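Local coordinates for protein SusD homolog (Bacteroides thetaiotaomicron VPI-5482, PDB 3FDH) that probably binds glycans at the outer membrane for uptake by a partner transporter, as other SusD/RagB family lipoproteins do, at residues Lys150-Thr153 and Gln154-Tyr158; Gln160-Ser163 and Tyr164-Ala168; Ala203-Thr206 and Met207-Ile210; Ala479-Asn483 and Gly484-Tyr488; Thr74-Asn77 and Ser78-Gly81. All coordinates share one frame; numbering follows the deposited sequence.

Contact 1. Residues Lys150-Thr153 and Gln154-Tyr158; sequences KMDT and QQEIY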
loop_
_atom_site.group_PDB
_atom_site.type_symbol
_atom_site.label_atom_id
_atom_site.label_comp_id
_atom_site.label_asym_id
_atom_site.label_seq_id
_atom_site.Cartn_x
_atom_site.Cartn_y
_atom_site.Cartn_z
ATOM N N LYS A 150 -10.711 -19.150 16.528
ATOM C CA LYS A 150 -11.461 -18.038 17.072
ATOM C C LYS A 150 -11.012 -16.797 16.367
ATOM O O LYS A 150 -9.921 -16.721 15.810
ATOM C CB LYS A 150 -11.237 -17.839 18.581
ATOM C CG LYS A 150 -9.870 -17.291 18.968
ATOM C CD LYS A 150 -9.754 -17.114 20.479
ATOM C CE LYS A 150 -8.496 -16.358 20.908
ATOM N NZ LYS A 150 -8.510 -14.893 20.531
HETATM N N MSE A 151 -11.889 -15.812 16.406
HETATM C CA MSE A 151 -11.525 -14.514 15.927
HETATM C C MSE A 151 -10.791 -13.770 17.049
HETATM O O MSE A 151 -11.161 -13.813 18.209
HETATM C CB MSE A 151 -12.740 -13.767 15.397
HETATM C CG MSE A 151 -13.243 -14.279 14.002
HETATM SE SE MSE A 151 -14.839 -13.366 13.752
HETATM C CE MSE A 151 -14.056 -11.721 13.048
ATOM N N ASP A 152 -9.664 -13.190 16.682
ATOM C CA ASP A 152 -8.869 -12.349 17.582
ATOM C C ASP A 152 -9.367 -10.942 17.333
ATOM O O ASP A 152 -9.817 -10.614 16.227
ATOM C CB ASP A 152 -7.376 -12.320 17.197
ATOM C CG ASP A 152 -6.636 -13.607 17.522
ATOM O OD1 ASP A 152 -7.246 -14.563 18.053
ATOM O OD2 ASP A 152 -5.426 -13.640 17.217
ATOM N N THR A 153 -9.269 -10.101 18.349
ATOM C CA THR A 153 -9.614 -8.696 18.174
ATOM C C THR A 153 -8.483 -8.095 17.397
ATOM O O THR A 153 -7.368 -8.615 17.407
ATOM C CB THR A 153 -9.736 -7.918 19.484
ATOM O OG1 THR A 153 -8.457 -7.881 20.146
ATOM C CG2 THR A 153 -10.825 -8.524 20.376
ATOM N N GLN A 154 -8.774 -6.986 16.736
ATOM C CA GLN A 154 -7.758 -6.310 15.935
ATOM C C GLN A 154 -6.620 -5.886 16.847
ATOM O O GLN A 154 -5.435 -5.883 16.464
ATOM C CB GLN A 154 -8.338 -5.086 15.222
ATOM C CG GLN A 154 -7.462 -4.561 14.108
ATOM C CD GLN A 154 -7.799 -3.185 13.721
ATOM O OE1 GLN A 154 -7.949 -2.308 14.580
ATOM N NE2 GLN A 154 -7.886 -2.944 12.397
ATOM N N GLN A 155 -6.981 -5.547 18.076
ATOM C CA GLN A 155 -5.975 -5.125 19.047
ATOM C C GLN A 155 -5.046 -6.308 19.367
ATOM O O GLN A 155 -3.833 -6.155 19.427
ATOM C CB GLN A 155 -6.598 -4.534 20.306
ATOM C CG GLN A 155 -5.573 -4.011 21.301
ATOM C CD GLN A 155 -6.231 -3.509 22.599
ATOM O OE1 GLN A 155 -7.408 -3.788 22.872
ATOM N NE2 GLN A 155 -5.467 -2.778 23.401
ATOM N N GLU A 156 -5.631 -7.487 19.526
ATOM C CA GLU A 156 -4.854 -8.690 19.787
ATOM C C GLU A 156 -3.926 -9.004 18.631
ATOM O O GLU A 156 -2.815 -9.463 18.827
ATOM C CB GLU A 156 -5.751 -9.891 20.070
ATOM C CG GLU A 156 -6.341 -9.822 21.441
ATOM C CD GLU A 156 -7.437 -10.819 21.700
ATOM O OE1 GLU A 156 -8.062 -11.331 20.745
ATOM O OE2 GLU A 156 -7.705 -11.041 22.888
ATOM N N ILE A 157 -4.386 -8.721 17.420
ATOM C CA ILE A 157 -3.581 -9.022 16.231
ATOM C C ILE A 157 -2.391 -8.073 16.245
ATOM O O ILE A 157 -1.244 -8.471 16.013
ATOM C CB ILE A 157 -4.400 -8.935 14.908
ATOM C CG1 ILE A 157 -5.523 -9.981 14.875
ATOM C CG2 ILE A 157 -3.418 -9.129 13.677
ATOM C CD1 ILE A 157 -6.485 -9.849 13.684
ATOM N N TYR A 158 -2.646 -6.808 16.558
ATOM C CA TYR A 158 -1.564 -5.805 16.609
ATOM C C TYR A 158 -0.512 -6.125 17.680
ATOM O O TYR A 158 0.692 -5.906 17.477
ATOM C CB TYR A 158 -2.047 -4.350 16.671
ATOM C CG TYR A 158 -2.036 -3.748 15.260
ATOM C CD1 TYR A 158 -3.108 -3.865 14.413
ATOM C CD2 TYR A 158 -0.909 -3.167 14.769
ATOM C CE1 TYR A 158 -3.070 -3.362 13.136
ATOM C CE2 TYR A 158 -0.841 -2.690 13.485
ATOM C CZ TYR A 158 -1.933 -2.777 12.669
ATOM O OH TYR A 158 -1.859 -2.265 11.401
HETATM O O HOH W 1 -10.323 -12.786 21.008
HETATM O O HOH W 2 -8.545 -7.003 22.667
#
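Thr153 and Glu156 form a capping box at the start of helix 154-171, each side chain bonding to the other's backbone N-H. OG1 of Thr153, the N-cap residue, accepts from Glu156 N at 2.9 Å. In return, Thr153 N donates to Glu156 OE1 at 3.0 Å; the bond is nearly straight at 167°, but the donor approaches from above the carboxylate plane. The hydroxyl can face the first turn because OG1 sits between the backbone N and the carbonyl carbon of its own residue (chi1 64°), while Glu156, extended beyond CG, reaches back past it, with CG 3.1 Å from Thr153 OG1.

The second theme is charge. The side chain of Lys150 crosses that of Glu156 at about a right angle and brings NZ between two acids: a short salt bridge to Asp152 OD1 (2.8 Å) and a longer one to Glu156 OE1 (3.6 Å). The carboxylates of Asp152 and Glu156 also meet crosswise, their planes 83° apart, and the ammonium group probably offsets the repulsion between them. Asp152 is fixed from its other oxygen too, since OD2 accepts from Ser133 N and Gln160 NE2.

On the inner side, Asp152 CB rests against Ile157 CG1 at 3.8 Å, and Ile157 N closes the first helical turn on Thr153 O. Ile157 continues onto helix 106-127 at Cys120 and Ala124. One water draws the polar side together: it accepts from Lys150 NZ and donates to Met151 O and to Glu156 OE1, the latter at 2.7 Å.

Contact 2. Residues Gln160-Ser163 and Tyr164-Ala168; sequences QIIS and YLDDA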
loop_
_atom_site.group_PDB
_atom_site.type_symbol
_atom_site.label_atom_id
_atom_site.label_comp_id
_atom_site.label_asym_id
_atom_site.label_seq_id
_atom_site.Cartn_x
_atom_site.Cartn_y
_atom_site.Cartn_z
ATOM N N GLN A 160 0.351 -9.039 18.389
ATOM C CA GLN A 160 1.105 -10.131 17.758
ATOM C C GLN A 160 2.041 -9.585 16.714
ATOM O O GLN A 160 3.167 -10.031 16.548
ATOM C CB GLN A 160 0.182 -11.182 17.142
ATOM C CG GLN A 160 -0.646 -11.908 18.171
ATOM C CD GLN A 160 -1.725 -12.809 17.561
ATOM O OE1 GLN A 160 -1.433 -13.866 16.983
ATOM N NE2 GLN A 160 -2.984 -12.434 17.776
ATOM N N ILE A 161 1.582 -8.542 16.061
ATOM C CA ILE A 161 2.366 -7.887 15.020
ATOM C C ILE A 161 3.641 -7.283 15.601
ATOM O O ILE A 161 4.772 -7.516 15.117
ATOM C CB ILE A 161 1.541 -6.804 14.312
ATOM C CG1 ILE A 161 0.458 -7.479 13.473
ATOM C CG2 ILE A 161 2.410 -5.923 13.455
ATOM C CD1 ILE A 161 -0.646 -6.538 12.965
ATOM N N ILE A 162 3.471 -6.527 16.670
ATOM C CA ILE A 162 4.636 -5.867 17.304
ATOM C C ILE A 162 5.609 -6.896 17.890
ATOM O O ILE A 162 6.844 -6.761 17.834
ATOM C CB ILE A 162 4.205 -4.883 18.378
ATOM C CG1 ILE A 162 3.358 -3.798 17.737
ATOM C CG2 ILE A 162 5.447 -4.295 19.091
ATOM C CD1 ILE A 162 4.120 -3.050 16.681
ATOM N N SER A 163 5.021 -7.959 18.390
ATOM C CA SER A 163 5.783 -9.041 18.993
ATOM C C SER A 163 6.644 -9.723 17.944
ATOM O O SER A 163 7.821 -10.023 18.172
ATOM C CB SER A 163 4.836 -10.015 19.674
ATOM O OG SER A 163 5.542 -11.110 20.230
ATOM N N TYR A 164 6.069 -9.941 16.777
ATOM C CA TYR A 164 6.825 -10.505 15.669
ATOM C C TYR A 164 7.995 -9.615 15.283
ATOM O O TYR A 164 9.092 -10.089 14.975
ATOM C CB TYR A 164 5.968 -10.779 14.435
ATOM C CG TYR A 164 5.276 -12.135 14.440
ATOM C CD1 TYR A 164 5.968 -13.288 14.730
ATOM C CD2 TYR A 164 3.941 -12.255 14.068
ATOM C CE1 TYR A 164 5.335 -14.519 14.712
ATOM C CE2 TYR A 164 3.301 -13.487 14.038
ATOM C CZ TYR A 164 3.996 -14.608 14.359
ATOM O OH TYR A 164 3.352 -15.835 14.341
ATOM N N LEU A 165 7.759 -8.312 15.306
ATOM C CA LEU A 165 8.778 -7.339 14.879
ATOM C C LEU A 165 9.890 -7.301 15.919
ATOM O O LEU A 165 11.073 -7.262 15.590
ATOM C CB LEU A 165 8.184 -5.939 14.640
ATOM C CG LEU A 165 7.288 -5.830 13.383
ATOM C CD1 LEU A 165 6.628 -4.459 13.257
ATOM C CD2 LEU A 165 8.107 -6.191 12.121
ATOM N N ASP A 166 9.507 -7.399 17.176
ATOM C CA ASP A 166 10.520 -7.386 18.240
ATOM C C ASP A 166 11.369 -8.636 18.131
ATOM O O ASP A 166 12.592 -8.595 18.282
ATOM C CB ASP A 166 9.886 -7.251 19.612
ATOM C CG ASP A 166 9.355 -5.861 19.871
ATOM O OD1 ASP A 166 9.817 -4.887 19.224
ATOM O OD2 ASP A 166 8.473 -5.758 20.744
ATOM N N ASP A 167 10.716 -9.750 17.833
ATOM C CA ASP A 167 11.429 -11.034 17.688
ATOM C C ASP A 167 12.404 -10.892 16.543
ATOM O O ASP A 167 13.563 -11.269 16.620
ATOM C CB ASP A 167 10.481 -12.174 17.351
ATOM C CG ASP A 167 9.609 -12.595 18.518
ATOM O OD1 ASP A 167 9.875 -12.171 19.658
ATOM O OD2 ASP A 167 8.647 -13.364 18.287
ATOM N N ALA A 168 11.871 -10.362 15.457
ATOM C CA ALA A 168 12.663 -10.113 14.252
ATOM C C ALA A 168 13.902 -9.256 14.520
ATOM O O ALA A 168 15.013 -9.545 14.045
ATOM C CB ALA A 168 11.800 -9.441 13.172
HETATM O O HOH W 3 5.941 -13.306 18.643
#
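The ring of Tyr164 lies near the preceding turn of helix 154-171, where Gln160 O approaches it obliquely, 3.4 Å from Tyr164 CD2. The same carbonyl accepts from Tyr164 N at 2.9 Å, so backbone bond and ring contact share one oxygen. The carboxylate of Asp166 folds back in a similar way toward Ile162. With CG beside its own backbone N (chi1 -73°), Asp166 brings OD2 to 3.7 Å from Ile162 CG2, the two side chains running at an oblique angle to each other.

Asp167 and Ser163 are joined through solvent. One water donates to Asp167 OD2 at 2.7 Å and is hydrogen-bonded to Ser163 OG at the same distance, bridging side chains whose nearest oxygens, Ser163 OG and Asp167 OD2, are 4.3 Å apart. Below them runs the regular i to i+4 ladder, which includes Asp167 N to Ser163 O at 2.9 Å and Asp166 N to Ile162 O at 2.8 Å.

The helix thus has distinct flanks. Ile161 and Leu165 pack between helices 106-127 and 191-208, Asp166 forms a salt bridge with Lys202 of the latter helix, and Tyr164 turns to helix 76-95, where its OH bonds to Arg90 and its side chain touches Ile93.

Contact 3. Residues Ala203-Thr206 and Met207-Ile210; sequences ARYT and MRLI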
loop_
_atom_site.group_PDB
_atom_site.type_symbol
_atom_site.label_atom_id
_atom_site.label_comp_id
_atom_site.label_asym_id
_atom_site.label_seq_id
_atom_site.Cartn_x
_atom_site.Cartn_y
_atom_site.Cartn_z
ATOM N N ALA A 203 7.285 1.957 12.859
ATOM C CA ALA A 203 6.833 3.342 12.727
ATOM C C ALA A 203 5.441 3.339 12.117
ATOM O O ALA A 203 4.508 3.979 12.621
ATOM C CB ALA A 203 7.794 4.153 11.895
ATOM N N ARG A 204 5.285 2.598 11.020
ATOM C CA ARG A 204 3.988 2.552 10.321
ATOM C C ARG A 204 2.885 2.131 11.257
ATOM O O ARG A 204 1.794 2.710 11.302
ATOM C CB ARG A 204 4.038 1.564 9.143
ATOM C CG ARG A 204 2.669 1.238 8.532
ATOM C CD ARG A 204 2.777 0.132 7.457
ATOM N NE ARG A 204 3.277 0.585 6.144
ATOM C CZ ARG A 204 3.317 -0.210 5.078
ATOM N NH1 ARG A 204 2.932 -1.476 5.174
ATOM N NH2 ARG A 204 3.698 0.251 3.916
ATOM N N TYR A 205 3.182 1.119 12.044
ATOM C CA TYR A 205 2.156 0.486 12.904
ATOM C C TYR A 205 1.894 1.263 14.185
ATOM O O TYR A 205 0.801 1.218 14.731
ATOM C CB TYR A 205 2.481 -0.974 13.222
ATOM C CG TYR A 205 2.651 -1.851 11.988
ATOM C CD1 TYR A 205 1.802 -1.738 10.886
ATOM C CD2 TYR A 205 3.624 -2.838 11.956
ATOM C CE1 TYR A 205 1.976 -2.555 9.773
ATOM C CE2 TYR A 205 3.789 -3.676 10.859
ATOM C CZ TYR A 205 2.987 -3.526 9.768
ATOM O OH TYR A 205 3.200 -4.364 8.693
ATOM N N THR A 206 2.909 1.994 14.639
ATOM C CA THR A 206 2.738 2.862 15.798
ATOM C C THR A 206 1.776 3.993 15.427
ATOM O O THR A 206 0.807 4.299 16.154
ATOM C CB THR A 206 4.082 3.389 16.339
ATOM O OG1 THR A 206 4.874 2.264 16.772
ATOM C CG2 THR A 206 3.856 4.372 17.520
HETATM N N MSE A 207 2.025 4.599 14.278
HETATM C CA MSE A 207 1.151 5.692 13.834
HETATM C C MSE A 207 -0.237 5.144 13.534
HETATM O O MSE A 207 -1.257 5.805 13.757
HETATM C CB MSE A 207 1.730 6.410 12.617
HETATM C CG MSE A 207 0.911 7.632 12.254
HETATM SE SE MSE A 207 1.109 9.045 13.502
HETATM C CE MSE A 207 2.770 9.467 12.746
ATOM N N ARG A 208 -0.290 3.902 13.063
ATOM C CA ARG A 208 -1.602 3.302 12.715
ATOM C C ARG A 208 -2.587 3.319 13.864
ATOM O O ARG A 208 -3.796 3.545 13.685
ATOM C CB ARG A 208 -1.430 1.855 12.267
ATOM C CG ARG A 208 -2.766 1.214 11.886
ATOM C CD ARG A 208 -3.091 1.443 10.414
ATOM N NE ARG A 208 -2.341 0.473 9.614
ATOM C CZ ARG A 208 -1.400 0.752 8.720
ATOM N NH1 ARG A 208 -1.105 1.990 8.393
ATOM N NH2 ARG A 208 -0.808 -0.235 8.076
ATOM N N LEU A 209 -2.060 3.084 15.070
ATOM C CA LEU A 209 -2.918 2.892 16.260
ATOM C C LEU A 209 -3.068 4.122 17.147
ATOM O O LEU A 209 -3.567 4.055 18.253
ATOM C CB LEU A 209 -2.382 1.772 17.122
ATOM C CG LEU A 209 -2.123 0.405 16.503
ATOM C CD1 LEU A 209 -1.849 -0.587 17.629
ATOM C CD2 LEU A 209 -3.247 -0.075 15.631
ATOM N N ILE A 210 -2.624 5.232 16.624
ATOM C CA ILE A 210 -2.551 6.490 17.387
ATOM C C ILE A 210 -3.870 6.913 18.014
ATOM O O ILE A 210 -3.898 7.431 19.113
ATOM C CB ILE A 210 -1.970 7.649 16.526
ATOM C CG1 ILE A 210 -1.462 8.781 17.428
ATOM C CG2 ILE A 210 -2.995 8.143 15.479
ATOM C CD1 ILE A 210 -0.314 8.368 18.335
#
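Arg204 and Arg208, one turn apart, run side by side in the same direction, and their contact is largely of carbon with nitrogen: Arg208 NH2 is 3.7 Å from Arg204 CD, and the guanidinium planes are inclined by 35°. Arg208 doubles back at chi2 and chi3, which lays one face of its guanidinium over Arg204 O. At the edge of the Tyr205 ring, Arg208 NH2 stands 4.0 Å from CE1, with ring and guanidinium planes 80° apart.

The positive charges have acidic partners around them. Arg204 forms a salt bridge with Glu337, while Arg208 pairs through NH1 with Glu433 and through NH2 with Asp125. With an alanine at Arg208, Asp125 would probably lose this basic mate, Glu433 be left with its long, weak pairing to Arg204, and a gap open beside the Arg204 methylenes and the Tyr205 edge.

All this lies in the last turn of helix 191-208, within the largely helical SusD-like fold.

Backbone bonding records the helix end. Met207 N donates almost straight to Ala203 O (3.0 Å, 172°). Leu209, already leaving helical angles, splits its N-H between Thr206 O at 3.3 Å and, weakly, Tyr205 O at 3.4 Å. Leu209 CG lies 3.5 Å from Tyr205 O, and Thr206 touches Val223 and Tyr226 of helix 216-228.

Contact 4. Residues Ala479-Asn483 and Gly484-Tyr488; sequences AAYGN and GDYVY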
loop_
_atom_site.group_PDB
_atom_site.type_symbol
_atom_site.label_atom_id
_atom_site.label_comp_id
_atom_site.label_asym_id
_atom_site.label_seq_id
_atom_site.Cartn_x
_atom_site.Cartn_y
_atom_site.Cartn_z
ATOM N N ALA A 479 -20.896 -15.220 11.319
ATOM C CA ALA A 479 -21.724 -14.338 12.132
ATOM C C ALA A 479 -21.256 -12.887 11.992
ATOM O O ALA A 479 -22.084 -11.985 11.878
ATOM C CB ALA A 479 -21.718 -14.779 13.608
ATOM N N ALA A 480 -19.943 -12.672 11.953
ATOM C CA ALA A 480 -19.377 -11.327 11.864
ATOM C C ALA A 480 -19.611 -10.678 10.496
ATOM O O ALA A 480 -19.756 -9.458 10.385
ATOM C CB ALA A 480 -17.882 -11.328 12.163
ATOM N N TYR A 481 -19.675 -11.517 9.464
ATOM C CA TYR A 481 -19.851 -11.021 8.086
ATOM C C TYR A 481 -21.296 -10.562 7.874
ATOM O O TYR A 481 -21.588 -9.598 7.150
ATOM C CB TYR A 481 -19.459 -12.087 7.032
ATOM C CG TYR A 481 -19.900 -11.652 5.657
ATOM C CD1 TYR A 481 -19.227 -10.647 4.976
ATOM C CD2 TYR A 481 -20.994 -12.209 5.058
ATOM C CE1 TYR A 481 -19.672 -10.226 3.741
ATOM C CE2 TYR A 481 -21.421 -11.817 3.830
ATOM C CZ TYR A 481 -20.780 -10.815 3.176
ATOM O OH TYR A 481 -21.264 -10.409 1.965
ATOM N N GLY A 482 -22.200 -11.280 8.511
ATOM C CA GLY A 482 -23.632 -10.993 8.375
ATOM C C GLY A 482 -24.059 -10.999 6.911
ATOM O O GLY A 482 -23.946 -12.003 6.245
ATOM N N ASN A 483 -24.560 -9.871 6.421
ATOM C CA ASN A 483 -25.016 -9.746 5.022
ATOM C C ASN A 483 -24.097 -8.815 4.292
ATOM O O ASN A 483 -24.326 -8.443 3.140
ATOM C CB ASN A 483 -26.465 -9.254 4.908
ATOM C CG ASN A 483 -26.659 -7.859 5.436
ATOM O OD1 ASN A 483 -25.699 -7.182 5.797
ATOM N ND2 ASN A 483 -27.901 -7.415 5.468
ATOM N N GLY A 484 -23.046 -8.461 5.008
ATOM C CA GLY A 484 -21.947 -7.621 4.502
ATOM C C GLY A 484 -22.151 -6.113 4.599
ATOM O O GLY A 484 -21.251 -5.344 4.295
ATOM N N ASP A 485 -23.346 -5.689 5.001
ATOM C CA ASP A 485 -23.630 -4.235 5.057
ATOM C C ASP A 485 -22.719 -3.547 6.056
ATOM O O ASP A 485 -22.442 -2.357 5.980
ATOM C CB ASP A 485 -25.091 -3.951 5.408
ATOM C CG ASP A 485 -26.044 -4.285 4.290
ATOM O OD1 ASP A 485 -25.625 -4.423 3.120
ATOM O OD2 ASP A 485 -27.248 -4.397 4.600
ATOM N N TYR A 486 -22.218 -4.339 6.983
ATOM C CA TYR A 486 -21.355 -3.828 8.088
ATOM C C TYR A 486 -20.079 -3.162 7.558
ATOM O O TYR A 486 -19.466 -2.310 8.199
ATOM C CB TYR A 486 -21.029 -4.962 9.099
ATOM C CG TYR A 486 -19.917 -5.849 8.586
ATOM C CD1 TYR A 486 -20.127 -6.764 7.549
ATOM C CD2 TYR A 486 -18.625 -5.713 9.092
ATOM C CE1 TYR A 486 -19.065 -7.540 7.046
ATOM C CE2 TYR A 486 -17.584 -6.503 8.618
ATOM C CZ TYR A 486 -17.792 -7.397 7.591
ATOM O OH TYR A 486 -16.713 -8.131 7.114
ATOM N N VAL A 487 -19.713 -3.486 6.325
ATOM C CA VAL A 487 -18.469 -2.941 5.773
ATOM C C VAL A 487 -18.612 -1.423 5.636
ATOM O O VAL A 487 -17.632 -0.691 5.594
ATOM C CB VAL A 487 -18.051 -3.594 4.412
ATOM C CG1 VAL A 487 -17.969 -5.152 4.539
ATOM C CG2 VAL A 487 -18.968 -3.191 3.324
ATOM N N TYR A 488 -19.844 -0.957 5.629
ATOM C CA TYR A 488 -20.089 0.461 5.449
ATOM C C TYR A 488 -20.420 1.187 6.736
ATOM O O TYR A 488 -20.456 2.417 6.746
ATOM C CB TYR A 488 -21.249 0.698 4.481
ATOM C CG TYR A 488 -21.055 0.162 3.077
ATOM C CD1 TYR A 488 -20.057 0.648 2.286
ATOM C CD2 TYR A 488 -21.895 -0.803 2.551
ATOM C CE1 TYR A 488 -19.879 0.177 0.970
ATOM C CE2 TYR A 488 -21.737 -1.277 1.257
ATOM C CZ TYR A 488 -20.718 -0.783 0.472
ATOM O OH TYR A 488 -20.564 -1.230 -0.832
HETATM O O HOH W 4 -23.655 -6.971 7.952
HETATM O O HOH W 5 -23.971 -6.078 1.628
#
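Gly484 CA makes a CH-pi contact over one face of the Tyr481 ring, 4.0 Å from the centroid and 29° off the ring normal, joining the end of helix 475-481 to the chain that follows it. Tyr481 and Tyr486 cross at about a right angle, with Tyr481 CD1 and Tyr486 CE1 3.7 Å apart. One face of Tyr486 lies under Ala480 O, which sits over the ring centre, and Val487 CG1 is on the opposite face.

Backbone bonding defines a type II' beta turn from Tyr481 to Gly484, closed by Gly484 N to Tyr481 O at 2.8 Å. Gly482 takes the positive phi that this turn requires at its second position.

Side-chain bonding continues beyond the turn. Asn483 CG sits between its own N and carbonyl carbon (chi1 64°), swinging OD1 forward to accept from Asp485 N at 2.9 Å and 164°; the return bond, Asn483 ND2 to Asp485 OD2, is weak at 3.2 Å. Water adds two bridges, one from Asn483 OD1 to Tyr486 N, the other between Asn483 O and Asp485 OD1.

Asn483 OD1 thus receives both a peptide N-H and a water, a pairing that fixes its amide orientation. A CB on Gly484 would clash with Tyr481 OH, itself bonded to Ser70 O, so the missing side chain permits the close ring contact.

Contact 5. Residues Thr74-Asn77 and Ser78-Gly81; sequences TFNN and SWNG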
loop_
_atom_site.group_PDB
_atom_site.type_symbol
_atom_site.label_atom_id
_atom_site.label_comp_id
_atom_site.label_asym_id
_atom_site.label_seq_id
_atom_site.Cartn_x
_atom_site.Cartn_y
_atom_site.Cartn_z
ATOM N N THR A 74 -15.609 -11.167 -2.915
ATOM C CA THR A 74 -14.753 -10.195 -3.549
ATOM C C THR A 74 -13.294 -10.321 -3.213
ATOM O O THR A 74 -12.439 -10.213 -4.108
ATOM C CB THR A 74 -15.257 -8.802 -3.247
ATOM O OG1 THR A 74 -16.610 -8.721 -3.696
ATOM C CG2 THR A 74 -14.435 -7.784 -3.911
ATOM N N PHE A 75 -13.004 -10.489 -1.933
ATOM C CA PHE A 75 -11.592 -10.574 -1.489
ATOM C C PHE A 75 -11.252 -11.936 -0.987
ATOM O O PHE A 75 -10.308 -12.098 -0.243
ATOM C CB PHE A 75 -11.301 -9.530 -0.421
ATOM C CG PHE A 75 -11.493 -8.118 -0.937
ATOM C CD1 PHE A 75 -10.596 -7.612 -1.844
ATOM C CD2 PHE A 75 -12.601 -7.346 -0.575
ATOM C CE1 PHE A 75 -10.752 -6.368 -2.367
ATOM C CE2 PHE A 75 -12.785 -6.086 -1.107
ATOM C CZ PHE A 75 -11.859 -5.593 -2.009
ATOM N N ASN A 76 -12.021 -12.924 -1.410
ATOM C CA ASN A 76 -11.763 -14.305 -0.955
ATOM C C ASN A 76 -10.369 -14.792 -1.306
ATOM O O ASN A 76 -9.653 -15.372 -0.485
ATOM C CB ASN A 76 -12.775 -15.297 -1.496
ATOM C CG ASN A 76 -12.752 -16.601 -0.717
ATOM O OD1 ASN A 76 -12.774 -16.593 0.508
ATOM N ND2 ASN A 76 -12.675 -17.719 -1.420
ATOM N N ASN A 77 -9.967 -14.538 -2.542
ATOM C CA ASN A 77 -8.634 -14.938 -2.987
ATOM C C ASN A 77 -7.527 -14.245 -2.203
ATOM O O ASN A 77 -6.557 -14.883 -1.760
ATOM C CB ASN A 77 -8.429 -14.669 -4.470
ATOM C CG ASN A 77 -9.162 -15.644 -5.348
ATOM O OD1 ASN A 77 -9.552 -16.731 -4.915
ATOM N ND2 ASN A 77 -9.357 -15.260 -6.613
ATOM N N SER A 78 -7.685 -12.934 -2.026
ATOM C CA SER A 78 -6.704 -12.143 -1.297
ATOM C C SER A 78 -6.597 -12.629 0.121
ATOM O O SER A 78 -5.529 -12.781 0.672
ATOM C CB SER A 78 -7.079 -10.678 -1.267
ATOM O OG SER A 78 -6.997 -10.165 -2.576
ATOM N N TRP A 79 -7.766 -12.822 0.709
ATOM C CA TRP A 79 -7.921 -13.363 2.069
ATOM C C TRP A 79 -7.179 -14.701 2.223
ATOM O O TRP A 79 -6.340 -14.910 3.098
ATOM C CB TRP A 79 -9.423 -13.529 2.349
ATOM C CG TRP A 79 -9.818 -14.310 3.552
ATOM C CD1 TRP A 79 -10.062 -15.644 3.594
ATOM C CD2 TRP A 79 -10.101 -13.808 4.876
ATOM N NE1 TRP A 79 -10.459 -16.015 4.860
ATOM C CE2 TRP A 79 -10.485 -14.904 5.663
ATOM C CE3 TRP A 79 -10.070 -12.538 5.468
ATOM C CZ2 TRP A 79 -10.817 -14.775 7.019
ATOM C CZ3 TRP A 79 -10.402 -12.417 6.816
ATOM C CH2 TRP A 79 -10.772 -13.517 7.564
ATOM N N ASN A 80 -7.531 -15.633 1.373
ATOM C CA ASN A 80 -6.872 -16.949 1.410
ATOM C C ASN A 80 -5.368 -16.840 1.223
ATOM O O ASN A 80 -4.585 -17.515 1.875
ATOM C CB ASN A 80 -7.453 -17.864 0.346
ATOM C CG ASN A 80 -8.845 -18.321 0.689
ATOM O OD1 ASN A 80 -9.196 -18.461 1.868
ATOM N ND2 ASN A 80 -9.645 -18.584 -0.336
ATOM N N GLY A 81 -4.969 -15.919 0.368
ATOM C CA GLY A 81 -3.546 -15.734 0.041
ATOM C C GLY A 81 -2.721 -15.176 1.192
ATOM O O GLY A 81 -1.597 -15.610 1.445
HETATM O O HOH W 6 -9.445 -11.345 -3.930
HETATM O O HOH W 7 -8.717 -18.522 -3.057
#
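The first turn of helix 76-95 carries this contact, with Phe75 at the N-cap position and the side chains of Asn76 and Asn80 meeting one turn apart. These side chains cross obliquely, their amide planes stand 74° apart, and Asn76 ND2 lies 3.3 Å from Asn80 ND2. As both atoms are donors, this is an approach without a bond, and the amides find partners beyond the turn. Asn76 OD1 accepts from Ser469 N, and Asn80 ND2 donates to Ser469 OG, so both amides bond to the same serine.

Asn80 ND2 also donates to a water at 2.9 Å, which in turn donates to Asn77 OD1 at 2.7 Å, bridging two side chains on the helix surface. An alanine at Asn80 is likely to leave Ser469 OG and this water without their amide donor, and Asn77 OD1 less firmly held.

The far end of the Trp79 side chain leads away from the turn, CG lying anti to the backbone N (chi1 168°). Its CB still packs 3.1 Å from Phe75 O, and Asn76 O comes near the plane of the indole at its edge. The backbone underneath is regular: Trp79 N bonds to Phe75 O at 2.8 Å, and Asn80 N to Asn76 O at 2.8 Å and 171°. Another water accepts from Ser78 N at 3.0 Å.

Around this turn, Phe75 stacks on Tyr464 and meets Tyr44 of helix 40-48 edge-to-face; Ser78 touches Asp40 and Ile41 of that helix, while Trp79 bonds through NE1 to Asp470 of helix 468-473 and packs edge-to-face with Phe127 of helix 106-127.

How the contacts relate
Contacts 1 and 2 share helix 154-171, their centres 14 Å apart; Asp152 OD2 and Gln160 NE2, 2.8 Å apart, link the capping turn to the next one. Contact 3, on the following helix in the chain, packs against both: Ile161 CG2 meets Tyr205 CD2 at 3.6 Å, and Tyr158 CG meets Leu209 CD2 at 3.9 Å. Contact 4 joins contact 1 through Met151 CE and Ala480 CB, 3.9 Å apart. Contact 5 touches none of the others; its nearest atoms are about 7 Å from contact 1 and about 8 Å from contact 4. None of the five contacts involves a bound ligand among its described partners, so their relations are read as those of the scaffold.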